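Local structure of signal recognition particle receptor subunit beta (Mus musculus, 2FH5) at residues F69-L72 with D73-K76; F175-S178 with Q179-L182. The protein binds GTP as a subunit of the signal recognition particle receptor, which helps deliver nascent secretory proteins to the endoplasmic reticulum membrane. All coordinates share one frame; numbering follows the deposited sequence.

Contact 1: F69-L72 with D73-K76; sequences FQLL and DRFK
The last turns of helix 65-75, which follows strand 55-60 in this P-loop GTPase fold, join Phe-69 to Asp-73 and each residue up to Leu-72 to its partner four positions on. Asp-73 N donates to Phe-69 O at 2.8 Å with an N-H...O angle of 167°, and Lys-76 N closes the series on Leu-72 O, also at 2.8 Å, although that bond is more bent. Between these, Leu-71 carries most of the side-chain contact. Its CD2 methyl meets CE2 of the Phe-75 ring at 3.7 Å and also lies over one face of the Arg-74 guanidinium, 4.0 Å above its plane and offset toward the rim. The arginine reaches this methyl because its chain, extended through chi2, bends at chi3 (-69°). Gln-70 runs beside it in the same direction, the amide and guanidinium planes turned 51° apart. Lys-76 NZ makes a long, weak salt bridge with Asp-73 OD1, 3.5 Å away, three residues back along the chain. Leu-72 turns to the interior, against Leu-11 of strand 9-13 and Val-105 of helix 91-110; Phe-75 also rests on Leu-11, while the Phe-69 ring meets that of Phe-101 on helix 91-110.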
loop_
_atom_site.group_PDB
_atom_site.type_symbol
_atom_site.label_atom_id
_atom_site.label_comp_id
_atom_site.label_asym_id
_atom_site.label_seq_id
_atom_site.Cartn_x
_atom_site.Cartn_y
_atom_site.Cartn_z
ATOM N N PHE B 69 -1.705 -10.487 -9.767
ATOM C CA PHE B 69 -2.695 -11.125 -10.646
ATOM C C PHE B 69 -3.653 -12.045 -9.920
ATOM O O PHE B 69 -4.837 -12.092 -10.242
ATOM C CB PHE B 69 -1.994 -11.872 -11.774
ATOM C CG PHE B 69 -1.100 -10.999 -12.577
ATOM C CD1 PHE B 69 -1.629 -9.923 -13.298
ATOM C CD2 PHE B 69 0.280 -11.196 -12.565
ATOM C CE1 PHE B 69 -0.794 -9.044 -13.995
ATOM C CE2 PHE B 69 1.133 -10.325 -13.259
ATOM C CZ PHE B 69 0.593 -9.248 -13.975
ATOM N N GLN B 70 -3.148 -12.779 -8.948
ATOM C CA GLN B 70 -4.006 -13.659 -8.185
ATOM C C GLN B 70 -5.175 -12.827 -7.638
ATOM O O GLN B 70 -6.333 -13.227 -7.752
ATOM C CB GLN B 70 -3.215 -14.284 -7.032
ATOM C CG GLN B 70 -3.998 -15.311 -6.234
ATOM C CD GLN B 70 -3.772 -15.190 -4.731
ATOM O OE1 GLN B 70 -2.625 -15.129 -4.260
ATOM N NE2 GLN B 70 -4.869 -15.161 -3.967
ATOM N N LEU B 71 -4.875 -11.661 -7.067
ATOM C CA LEU B 71 -5.922 -10.799 -6.512
ATOM C C LEU B 71 -6.715 -9.977 -7.520
ATOM O O LEU B 71 -7.878 -9.684 -7.259
ATOM C CB LEU B 71 -5.357 -9.874 -5.439
ATOM C CG LEU B 71 -5.137 -10.581 -4.097
ATOM C CD1 LEU B 71 -4.214 -9.767 -3.212
ATOM C CD2 LEU B 71 -6.476 -10.799 -3.442
ATOM N N LEU B 72 -6.110 -9.587 -8.644
ATOM C CA LEU B 72 -6.873 -8.856 -9.648
ATOM C C LEU B 72 -7.906 -9.848 -10.213
ATOM O O LEU B 72 -9.071 -9.488 -10.416
ATOM C CB LEU B 72 -5.974 -8.319 -10.772
ATOM C CG LEU B 72 -6.659 -7.623 -11.977
ATOM C CD1 LEU B 72 -7.518 -6.438 -11.546
ATOM C CD2 LEU B 72 -5.604 -7.141 -12.936
ATOM N N ASP B 73 -7.489 -11.095 -10.451
ATOM C CA ASP B 73 -8.416 -12.120 -10.953
ATOM C C ASP B 73 -9.580 -12.293 -9.985
ATOM O O ASP B 73 -10.733 -12.397 -10.404
ATOM C CB ASP B 73 -7.757 -13.497 -11.079
ATOM C CG ASP B 73 -6.735 -13.573 -12.199
ATOM O OD1 ASP B 73 -6.903 -12.854 -13.218
ATOM O OD2 ASP B 73 -5.772 -14.375 -12.064
ATOM N N ARG B 74 -9.280 -12.333 -8.687
ATOM C CA ARG B 74 -10.319 -12.533 -7.687
ATOM C C ARG B 74 -11.363 -11.421 -7.609
ATOM O O ARG B 74 -12.533 -11.696 -7.376
ATOM C CB ARG B 74 -9.697 -12.740 -6.298
ATOM C CG ARG B 74 -10.733 -12.996 -5.221
ATOM C CD ARG B 74 -10.208 -12.811 -3.812
ATOM N NE ARG B 74 -9.246 -13.838 -3.432
ATOM C CZ ARG B 74 -8.774 -13.992 -2.196
ATOM N NH1 ARG B 74 -9.184 -13.184 -1.218
ATOM N NH2 ARG B 74 -7.885 -14.949 -1.941
ATOM N N PHE B 75 -10.956 -10.174 -7.820
ATOM C CA PHE B 75 -11.893 -9.065 -7.718
ATOM C C PHE B 75 -12.343 -8.406 -9.020
ATOM O O PHE B 75 -13.248 -7.564 -8.987
ATOM C CB PHE B 75 -11.299 -7.961 -6.828
ATOM C CG PHE B 75 -11.147 -8.348 -5.380
ATOM C CD1 PHE B 75 -12.267 -8.493 -4.554
ATOM C CD2 PHE B 75 -9.881 -8.592 -4.838
ATOM C CE1 PHE B 75 -12.123 -8.881 -3.203
ATOM C CE2 PHE B 75 -9.735 -8.978 -3.500
ATOM C CZ PHE B 75 -10.859 -9.120 -2.686
ATOM N N LYS B 76 -11.731 -8.749 -10.156
ATOM C CA LYS B 76 -12.092 -8.071 -11.401
ATOM C C LYS B 76 -13.566 -8.066 -11.802
ATOM O O LYS B 76 -14.090 -7.016 -12.193
ATOM C CB LYS B 76 -11.242 -8.576 -12.573
ATOM C CG LYS B 76 -11.348 -10.046 -12.864
ATOM C CD LYS B 76 -10.449 -10.429 -14.023
ATOM C CE LYS B 76 -10.512 -11.921 -14.297
ATOM N NZ LYS B 76 -9.560 -12.339 -15.375
#

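Contact 2: F175-S178 with Q179-L182; sequences FEFS and QLPL
Leu-180 N donates to Phe-177 O at 3.0 Å, and one residue earlier Gln-179 N donates to Glu-176 O at 3.2 Å. In both bonds the donor stands above the carbonyl plane, by 51° and 55°, as the tight winding of the chain brings each amide back over a carbonyl three residues behind. The Gln-179 side chain, extended beyond CG, runs back along the preceding loop backbone. Its CG lies 3.4 Å from Glu-176 O, its amide lies against the backbone where Phe-175 joins Glu-176, and its NE2 is hydrogen-bonded to Glu-174 O, just before this segment; NE2 also packs against Glu-176 CB at 3.7 Å. With an alanine here, Glu-174 O would probably lose this side-chain donor and the backbone at Glu-176 its cover. Leu-180 supplies the apolar half. With CG set beside its own backbone N (chi1 -70°), it parts its methyls between two phenylalanines: CD2 meets the edge of the Phe-175 ring in its plane, 3.9 Å from CE1, and CD1 approaches the edge of Phe-177, 4.2 Å from CD1 of that ring. The Phe-175 ring in turn places CE2 over the centre of the Phe-177 face. Successive i to i+3 bonds of this kind are the mark of a short 3-10 turn, here in the loop leading into strand 184-188.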
loop_
_atom_site.group_PDB
_atom_site.type_symbol
_atom_site.label_atom_id
_atom_site.label_comp_id
_atom_site.label_asym_id
_atom_site.label_seq_id
_atom_site.Cartn_x
_atom_site.Cartn_y
_atom_site.Cartn_z
ATOM N N PHE B 175 -0.271 1.514 -31.792
ATOM C CA PHE B 175 -1.147 1.508 -30.620
ATOM C C PHE B 175 -1.410 2.850 -29.960
ATOM O O PHE B 175 -0.511 3.674 -29.838
ATOM C CB PHE B 175 -0.613 0.587 -29.519
ATOM C CG PHE B 175 -1.494 0.565 -28.302
ATOM C CD1 PHE B 175 -2.664 -0.181 -28.299
ATOM C CD2 PHE B 175 -1.239 1.396 -27.228
ATOM C CE1 PHE B 175 -3.566 -0.087 -27.258
ATOM C CE2 PHE B 175 -2.151 1.494 -26.179
ATOM C CZ PHE B 175 -3.310 0.752 -26.202
ATOM N N GLU B 176 -2.651 3.038 -29.515
ATOM C CA GLU B 176 -3.060 4.248 -28.809
ATOM C C GLU B 176 -4.214 3.824 -27.937
ATOM O O GLU B 176 -4.977 2.952 -28.322
ATOM C CB GLU B 176 -3.510 5.348 -29.779
ATOM C CG GLU B 176 -2.358 6.168 -30.330
ATOM C CD GLU B 176 -2.787 7.153 -31.407
ATOM O OE1 GLU B 176 -3.522 8.119 -31.102
ATOM O OE2 GLU B 176 -2.378 6.949 -32.569
ATOM N N PHE B 177 -4.338 4.423 -26.759
ATOM C CA PHE B 177 -5.421 4.073 -25.846
ATOM C C PHE B 177 -6.817 4.317 -26.418
ATOM O O PHE B 177 -7.745 3.569 -26.107
ATOM C CB PHE B 177 -5.248 4.823 -24.528
ATOM C CG PHE B 177 -4.110 4.307 -23.679
ATOM C CD1 PHE B 177 -4.234 3.107 -22.978
ATOM C CD2 PHE B 177 -2.908 5.020 -23.587
ATOM C CE1 PHE B 177 -3.166 2.618 -22.188
ATOM C CE2 PHE B 177 -1.837 4.549 -22.805
ATOM C CZ PHE B 177 -1.962 3.348 -22.104
ATOM N N SER B 178 -6.973 5.345 -27.251
ATOM C CA SER B 178 -8.279 5.647 -27.866
ATOM C C SER B 178 -8.835 4.499 -28.746
ATOM O O SER B 178 -10.041 4.382 -28.919
ATOM C CB SER B 178 -8.193 6.921 -28.704
ATOM O OG SER B 178 -7.340 6.720 -29.817
ATOM N N GLN B 179 -7.963 3.653 -29.286
ATOM C CA GLN B 179 -8.405 2.530 -30.111
ATOM C C GLN B 179 -9.035 1.425 -29.256
ATOM O O GLN B 179 -9.520 0.414 -29.768
ATOM C CB GLN B 179 -7.219 1.923 -30.872
ATOM C CG GLN B 179 -6.286 2.930 -31.496
ATOM C CD GLN B 179 -5.023 2.283 -32.002
ATOM O OE1 GLN B 179 -4.840 1.064 -31.862
ATOM N NE2 GLN B 179 -4.133 3.088 -32.599
ATOM N N LEU B 180 -9.033 1.607 -27.949
ATOM C CA LEU B 180 -9.555 0.573 -27.083
ATOM C C LEU B 180 -11.042 0.617 -26.834
ATOM O O LEU B 180 -11.627 1.694 -26.706
ATOM C CB LEU B 180 -8.849 0.633 -25.719
ATOM C CG LEU B 180 -7.381 0.235 -25.579
ATOM C CD1 LEU B 180 -7.006 0.233 -24.110
ATOM C CD2 LEU B 180 -7.166 -1.145 -26.175
ATOM N N PRO B 181 -11.680 -0.562 -26.774
ATOM C CA PRO B 181 -13.121 -0.620 -26.508
ATOM C C PRO B 181 -13.304 -0.469 -24.986
ATOM O O PRO B 181 -13.935 -1.323 -24.354
ATOM C CB PRO B 181 -13.510 -2.017 -26.989
ATOM C CG PRO B 181 -12.263 -2.831 -26.704
ATOM C CD PRO B 181 -11.164 -1.885 -27.180
ATOM N N LEU B 182 -12.730 0.599 -24.414
ATOM C CA LEU B 182 -12.791 0.894 -22.975
ATOM C C LEU B 182 -12.670 2.384 -22.705
ATOM O O LEU B 182 -11.965 3.090 -23.421
ATOM C CB LEU B 182 -11.616 0.270 -22.228
ATOM C CG LEU B 182 -11.284 -1.207 -22.078
ATOM C CD1 LEU B 182 -9.792 -1.338 -21.826
ATOM C CD2 LEU B 182 -12.075 -1.798 -20.936
#

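In the fold
Contact 1 comes first along the chain, on helix 65-75; contact 2 follows some hundred residues later, in the loop between helix 133-150 and strand 184-188. Their centres are 23 Å apart and their nearest atoms about 10 Å, so they do not touch. Helix 91-110 links them: residues 69-76 pack on Gln-104 and Asp-108, residues 175-182 on Leu-106 and Met-110. Contact 1 also rests on the central sheet, at strand 9-13, while contact 2 meets its outermost strand 184-188 through the Phe-177 and Phe-186 rings. Contact 1 lies nearer the nucleotide, with the Leu-71 side chain about 10 Å from GTP and from the magnesium ion, whereas contact 2 lies away from that site.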